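Local coordinates for protein endosialidase (Enterobacteria phage phi92, PDB 4HIZ) that cleaves alpha-2,8- and probably alpha-2,9-linked polysialic acid as an endo-acting sialidase of a bacteriophage, at residues 190-195 and 224-229; 230-235 and 239-244. All blocks are in the same frame, centred on the assembly; numbering follows the deposited sequence.

Interaction 1 (190-195 and 224-229); sequences GGITIS and TGVSGN. With SLB (N-acetyl-beta-neuraminic acid), chain D; SIA (N-acetyl-alpha-neuraminic acid), chain B.
Val-226 packs against Ile-192 and Ile-194, its CG2 touching both and its CG1 Ile-192 alone, and these three buried side chains make up most of the contact. Ile-192 approaches tip to tip: its CG2 lies 4.2 Å from Val-226 CG2, while its CD1 comes up to Val-226 CG1. Ile-194 instead slides past the valine in the opposite direction, bringing its CD1 to 3.9 Å from Val-226 CG2. The same CD1 rests 3.7 Å from the carbonyl oxygen Thr-224 O. Val-226 presents the two branches with CG1 anti to the backbone N (chi1 -179°) and CG2 beside that nitrogen. Ile-192 and Ile-194 are alternate residues of strand 192-194, and both face the loop that links strands 215-219 and 230-237. Strand 192-194 belongs to an antiparallel beta sheet inserted in the propeller sequence, and Ala-201 of the adjacent strand 200-204 touches both Ile-194 and Val-226. The other side of the loop binds sialic acid. Gly-225 N donates a nearly straight hydrogen bond (165°) to carboxylate oxygen O1A of the beta-neuraminic acid, at 2.8 Å. Ser-227 OG, anti to its own backbone nitrogen (chi1 169°), donates to O1A of the alpha-neuraminic acid at 2.7 Å. That second sugar is also held by Asn-220 N and Ser-219 OG. Between the two carboxylate grips, Val-226 turns inward to the isoleucines, and its carbonyl oxygen is hydrogen-bonded to Ser-221 OG.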
loop_
_atom_site.group_PDB
_atom_site.type_symbol
_atom_site.label_atom_id
_atom_site.label_comp_id
_atom_site.label_asym_id
_atom_site.label_seq_id
_atom_site.Cartn_x
_atom_site.Cartn_y
_atom_site.Cartn_z
ATOM N N GLY A 190 -12.999 -37.408 -21.202
ATOM C CA GLY A 190 -12.370 -38.699 -21.471
ATOM C C GLY A 190 -10.859 -38.614 -21.499
ATOM O O GLY A 190 -10.237 -37.653 -21.003
ATOM N N GLY A 191 -10.247 -39.641 -22.070
ATOM C CA GLY A 191 -8.807 -39.658 -22.228
ATOM C C GLY A 191 -7.956 -40.246 -21.121
ATOM O O GLY A 191 -6.717 -40.260 -21.251
ATOM N N ILE A 192 -8.575 -40.711 -20.035
ATOM C CA ILE A 192 -7.792 -41.324 -18.954
ATOM C C ILE A 192 -8.057 -42.818 -18.889
ATOM O O ILE A 192 -9.215 -43.233 -18.686
ATOM C CB ILE A 192 -8.101 -40.708 -17.594
ATOM C CG1 ILE A 192 -7.826 -39.186 -17.637
ATOM C CG2 ILE A 192 -7.257 -41.400 -16.508
ATOM C CD1 ILE A 192 -8.163 -38.442 -16.298
ATOM N N THR A 193 -7.005 -43.626 -19.057
ATOM C CA THR A 193 -7.176 -45.088 -19.030
ATOM C C THR A 193 -6.156 -45.728 -18.096
ATOM O O THR A 193 -4.983 -45.290 -18.029
ATOM C CB THR A 193 -7.020 -45.712 -20.419
ATOM O OG1 THR A 193 -5.814 -45.251 -21.020
ATOM C CG2 THR A 193 -8.207 -45.353 -21.313
ATOM N N ILE A 194 -6.605 -46.756 -17.379
ATOM C CA ILE A 194 -5.734 -47.554 -16.512
ATOM C C ILE A 194 -6.092 -49.020 -16.666
ATOM O O ILE A 194 -7.269 -49.363 -16.554
ATOM C CB ILE A 194 -5.945 -47.189 -15.033
ATOM C CG1 ILE A 194 -5.913 -45.657 -14.863
ATOM C CG2 ILE A 194 -4.831 -47.825 -14.165
ATOM C CD1 ILE A 194 -6.433 -45.159 -13.535
ATOM N N SER A 195 -5.099 -49.884 -16.873
ATOM C CA SER A 195 -5.381 -51.325 -16.884
ATOM C C SER A 195 -5.424 -51.866 -15.479
ATOM O O SER A 195 -4.652 -51.429 -14.628
ATOM C CB SER A 195 -4.313 -52.086 -17.674
ATOM O OG SER A 195 -4.374 -51.640 -19.001
ATOM N N THR A 224 -10.324 -43.685 -10.632
ATOM C CA THR A 224 -9.807 -43.930 -9.292
ATOM C C THR A 224 -8.302 -43.828 -9.252
ATOM O O THR A 224 -7.618 -44.432 -10.093
ATOM C CB THR A 224 -10.201 -45.314 -8.808
ATOM O OG1 THR A 224 -11.618 -45.361 -8.722
ATOM C CG2 THR A 224 -9.642 -45.563 -7.419
ATOM N N GLY A 225 -7.794 -43.003 -8.324
ATOM C CA GLY A 225 -6.354 -42.866 -8.173
ATOM C C GLY A 225 -5.751 -41.693 -8.925
ATOM O O GLY A 225 -4.609 -41.316 -8.665
ATOM N N VAL A 226 -6.495 -41.139 -9.873
ATOM C CA VAL A 226 -6.028 -39.984 -10.638
ATOM C C VAL A 226 -6.749 -38.773 -10.056
ATOM O O VAL A 226 -7.882 -38.463 -10.426
ATOM C CB VAL A 226 -6.286 -40.117 -12.147
ATOM C CG1 VAL A 226 -5.735 -38.875 -12.908
ATOM C CG2 VAL A 226 -5.622 -41.395 -12.668
ATOM N N SER A 227 -6.084 -38.094 -9.134
ATOM C CA SER A 227 -6.803 -37.159 -8.259
ATOM C C SER A 227 -5.795 -36.280 -7.541
ATOM O O SER A 227 -4.770 -36.784 -7.067
ATOM C CB SER A 227 -7.622 -37.962 -7.221
ATOM O OG SER A 227 -8.128 -37.112 -6.202
ATOM N N GLY A 228 -6.082 -34.977 -7.453
ATOM C CA GLY A 228 -5.221 -34.132 -6.666
ATOM C C GLY A 228 -3.893 -33.863 -7.332
ATOM O O GLY A 228 -3.749 -33.970 -8.552
ATOM N N ASN A 229 -2.907 -33.521 -6.515
ATOM C CA ASN A 229 -1.578 -33.188 -6.999
ATOM C C ASN A 229 -0.828 -34.447 -7.391
ATOM O O ASN A 229 -0.734 -35.395 -6.593
ATOM C CB ASN A 229 -0.799 -32.480 -5.888
ATOM C CG ASN A 229 -1.198 -31.040 -5.722
ATOM O OD1 ASN A 229 -1.972 -30.500 -6.498
ATOM N ND2 ASN A 229 -0.656 -30.404 -4.697
HETATM C C1 SLB D . -8.840 -41.934 -5.228
HETATM C C2 SLB D . -9.837 -41.761 -4.099
HETATM C C3 SLB D . -11.015 -42.724 -4.177
HETATM C C4 SLB D . -11.984 -42.492 -3.111
HETATM C C5 SLB D . -12.507 -41.087 -3.058
HETATM C C6 SLB D . -11.468 -39.999 -3.268
HETATM C C7 SLB D . -12.100 -38.817 -3.934
HETATM C C8 SLB D . -10.993 -37.836 -4.080
HETATM C C9 SLB D . -11.544 -36.503 -4.548
HETATM C C10 SLB D . -14.502 -40.250 -1.840
HETATM C C11 SLB D . -15.280 -39.963 -0.544
HETATM N N5 SLB D . -13.185 -40.846 -1.798
HETATM O O1A SLB D . -9.160 -41.552 -6.385
HETATM O O1B SLB D . -7.713 -42.445 -4.957
HETATM O O2 SLB D . -9.010 -42.017 -2.975
HETATM O O4 SLB D . -13.089 -43.441 -3.201
HETATM O O6 SLB D . -10.275 -40.308 -4.035
HETATM O O7 SLB D . -12.565 -39.175 -5.236
HETATM O O8 SLB D . -10.338 -37.709 -2.829
HETATM O O9 SLB D . -10.434 -35.657 -4.728
HETATM O O10 SLB D . -15.004 -39.971 -2.925
HETATM C C1 SIA B . -10.804 -35.077 -7.024
HETATM C C2 SIA B . -10.527 -34.561 -5.613
HETATM C C3 SIA B . -9.239 -33.713 -5.551
HETATM C C4 SIA B . -9.419 -32.321 -6.148
HETATM C C5 SIA B . -10.680 -31.636 -5.602
HETATM C C6 SIA B . -11.901 -32.552 -5.736
HETATM C C7 SIA B . -13.121 -31.963 -5.022
HETATM C C8 SIA B . -14.407 -32.780 -5.220
HETATM C C9 SIA B . -14.526 -33.404 -6.599
HETATM C C10 SIA B . -10.839 -29.176 -5.780
HETATM C C11 SIA B . -11.015 -28.017 -6.722
HETATM N N5 SIA B . -10.857 -30.388 -6.350
HETATM O O1A SIA B . -9.852 -35.620 -7.619
HETATM O O1B SIA B . -11.932 -34.971 -7.565
HETATM O O4 SIA B . -8.260 -31.513 -5.837
HETATM O O6 SIA B . -11.666 -33.831 -5.139
HETATM O O7 SIA B . -12.812 -31.979 -3.620
HETATM O O8 SIA B . -14.421 -33.831 -4.255
HETATM O O9 SIA B . -14.326 -34.833 -6.548
HETATM O O10 SIA B . -10.697 -29.022 -4.565
#

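Interaction 2 (230-235 and 239-244)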
loop_
_atom_site.group_PDB
_atom_site.type_symbol
_atom_site.label_atom_id
_atom_site.label_comp_id
_atom_site.label_asym_id
_atom_site.label_seq_id
_atom_site.Cartn_x
_atom_site.Cartn_y
_atom_site.Cartn_z
ATOM N N MET A 230 -0.299 -34.464 -8.607
ATOM C CA MET A 230 0.482 -35.617 -9.095
ATOM C C MET A 230 1.673 -35.104 -9.885
ATOM O O MET A 230 1.812 -33.890 -10.083
ATOM C CB MET A 230 -0.397 -36.530 -9.973
ATOM C CG MET A 230 -1.664 -37.027 -9.203
ATOM S SD MET A 230 -2.563 -38.277 -10.129
ATOM C CE MET A 230 -1.649 -39.792 -9.732
ATOM N N THR A 231 2.536 -36.022 -10.330
ATOM C CA THR A 231 3.755 -35.673 -11.068
ATOM C C THR A 231 3.762 -36.464 -12.366
ATOM O O THR A 231 3.296 -37.599 -12.398
ATOM C CB THR A 231 5.007 -36.029 -10.218
ATOM O OG1 THR A 231 5.003 -35.203 -9.026
ATOM C CG2 THR A 231 6.242 -35.738 -10.971
ATOM N N VAL A 232 4.270 -35.873 -13.441
ATOM C CA VAL A 232 4.359 -36.582 -14.705
ATOM C C VAL A 232 5.429 -37.666 -14.609
ATOM O O VAL A 232 6.596 -37.393 -14.319
ATOM C CB VAL A 232 4.667 -35.616 -15.861
ATOM C CG1 VAL A 232 4.981 -36.391 -17.169
ATOM C CG2 VAL A 232 3.501 -34.586 -16.018
ATOM N N ALA A 233 5.023 -38.903 -14.885
ATOM C CA ALA A 233 5.922 -40.075 -14.822
ATOM C C ALA A 233 6.607 -40.392 -16.151
ATOM O O ALA A 233 7.786 -40.820 -16.188
ATOM C CB ALA A 233 5.145 -41.280 -14.345
ATOM N N SER A 234 5.898 -40.191 -17.252
ATOM C CA SER A 234 6.522 -40.400 -18.573
ATOM C C SER A 234 5.750 -39.587 -19.576
ATOM O O SER A 234 4.597 -39.187 -19.305
ATOM C CB SER A 234 6.489 -41.885 -19.000
ATOM O OG SER A 234 5.187 -42.272 -19.404
ATOM N N VAL A 235 6.390 -39.319 -20.717
ATOM C CA VAL A 235 5.732 -38.676 -21.837
ATOM C C VAL A 235 5.762 -39.636 -23.015
ATOM O O VAL A 235 6.821 -40.120 -23.424
ATOM C CB VAL A 235 6.400 -37.338 -22.208
ATOM C CG1 VAL A 235 5.708 -36.712 -23.418
ATOM C CG2 VAL A 235 6.317 -36.393 -21.001
ATOM N N ASP A 239 0.609 -35.641 -27.322
ATOM C CA ASP A 239 -0.730 -35.545 -26.747
ATOM C C ASP A 239 -0.989 -36.494 -25.590
ATOM O O ASP A 239 -2.141 -36.603 -25.141
ATOM C CB ASP A 239 -1.823 -35.801 -27.801
ATOM C CG ASP A 239 -1.738 -34.867 -28.984
ATOM O OD1 ASP A 239 -1.442 -33.675 -28.810
ATOM O OD2 ASP A 239 -1.973 -35.343 -30.112
ATOM N N THR A 240 0.036 -37.170 -25.100
ATOM C CA THR A 240 -0.170 -38.248 -24.131
ATOM C C THR A 240 0.964 -38.322 -23.112
ATOM O O THR A 240 2.164 -38.279 -23.476
ATOM C CB THR A 240 -0.175 -39.612 -24.873
ATOM O OG1 THR A 240 -0.924 -39.489 -26.087
ATOM C CG2 THR A 240 -0.781 -40.699 -23.995
ATOM N N PHE A 241 0.605 -38.474 -21.844
ATOM C CA PHE A 241 1.616 -38.687 -20.815
ATOM C C PHE A 241 1.098 -39.671 -19.797
ATOM O O PHE A 241 -0.046 -40.101 -19.883
ATOM C CB PHE A 241 2.046 -37.354 -20.143
ATOM C CG PHE A 241 0.938 -36.647 -19.374
ATOM C CD1 PHE A 241 0.021 -35.839 -20.043
ATOM C CD2 PHE A 241 0.827 -36.790 -17.988
ATOM C CE1 PHE A 241 -1.004 -35.167 -19.347
ATOM C CE2 PHE A 241 -0.199 -36.118 -17.265
ATOM C CZ PHE A 241 -1.117 -35.320 -17.940
ATOM N N THR A 242 1.922 -40.021 -18.820
ATOM C CA THR A 242 1.419 -40.887 -17.753
ATOM C C THR A 242 1.709 -40.296 -16.374
ATOM O O THR A 242 2.589 -39.436 -16.206
ATOM C CB THR A 242 2.060 -42.299 -17.784
ATOM O OG1 THR A 242 3.457 -42.196 -17.444
ATOM C CG2 THR A 242 1.842 -42.995 -19.173
ATOM N N VAL A 243 0.983 -40.813 -15.394
ATOM C CA VAL A 243 1.225 -40.530 -13.982
ATOM C C VAL A 243 1.221 -41.879 -13.257
ATOM O O VAL A 243 0.610 -42.868 -13.736
ATOM C CB VAL A 243 0.171 -39.541 -13.369
ATOM C CG1 VAL A 243 0.236 -38.192 -14.093
ATOM C CG2 VAL A 243 -1.270 -40.101 -13.428
ATOM N N THR A 244 1.897 -41.934 -12.123
ATOM C CA THR A 244 1.932 -43.160 -11.335
ATOM C C THR A 244 0.970 -43.126 -10.147
ATOM O O THR A 244 0.981 -42.179 -9.368
ATOM C CB THR A 244 3.345 -43.397 -10.809
ATOM O OG1 THR A 244 4.243 -43.459 -11.916
ATOM C CG2 THR A 244 3.438 -44.723 -10.044
HETATM O O HOH W 1 3.593 -39.902 -11.090
#
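Ser-234 and Thr-242 join their hydroxyls across the hairpin, OG to OG1 at 2.6 Å, a short hydrogen bond in which either oxygen could be the donor. Both oxygens sit between backbone N and carbonyl carbon (chi1 75° and 68°), a crowded position that brings them together on one face of the sheet. Beneath this link the backbones are paired: Ala-233 N donates to Thr-242 O at 2.8 Å, and Thr-242 N donates to Ser-234 O, also at 2.8 Å. Ala-233 and Ser-234 thus both lie opposite Thr-242, a classic beta bulge. Beyond it the strands diverge, and a water takes over the pairing, donating to Thr-231 O at 2.7 Å and accepting from Thr-244 N at 2.8 Å. Met-230 crosses Val-243 at about a right angle; a bend at chi3 (83°) turns its CE to 3.7 Å from Val-243 CG2 and close to the carbonyl oxygen of Thr-244. The Phe-241 ring lies on the face away from the paired hydroxyls, and Val-232 CG2 comes to 4.0 Å from Phe-241 CD2. Toward the turn, Asn-237 OD1 is hydrogen-bonded to both Thr-240 OG1 and Asp-239 N, while Asp-239 OD1 forms a salt bridge with Lys-207 NZ. At the other end Met-230 O is hydrogen-bonded to Arg-265 NH2. The hairpin lies within an antiparallel sheet: Met-230 shares backbone hydrogen bonding with Val-216 of strand 215-219, and Phe-241 with Ile-203 of strand 200-204, where its ring also meets that of His-208 edge-to-face.

How the interactions relate
The centres of the two contacts lie 10 Å apart, and both belong to one antiparallel sheet, inserted in the sequence of the catalytic propeller domain. Within it, strand 200-204 separates strand 192-194 of interaction 1 from strand 240-244 of interaction 2. Along the chain they come in series: segment 224-229 ends where 230-235 begins. They also touch, Gly-225 O lying 3.5 Å from Met-230 CE. Interaction 1 packs the glycan-binding loop on the sheet; interaction 2 pairs the strand into which that loop runs. The sialic acids bound at this loop, one of several glycan sites in the chain, are consistent with a secondary site for polysialic acid.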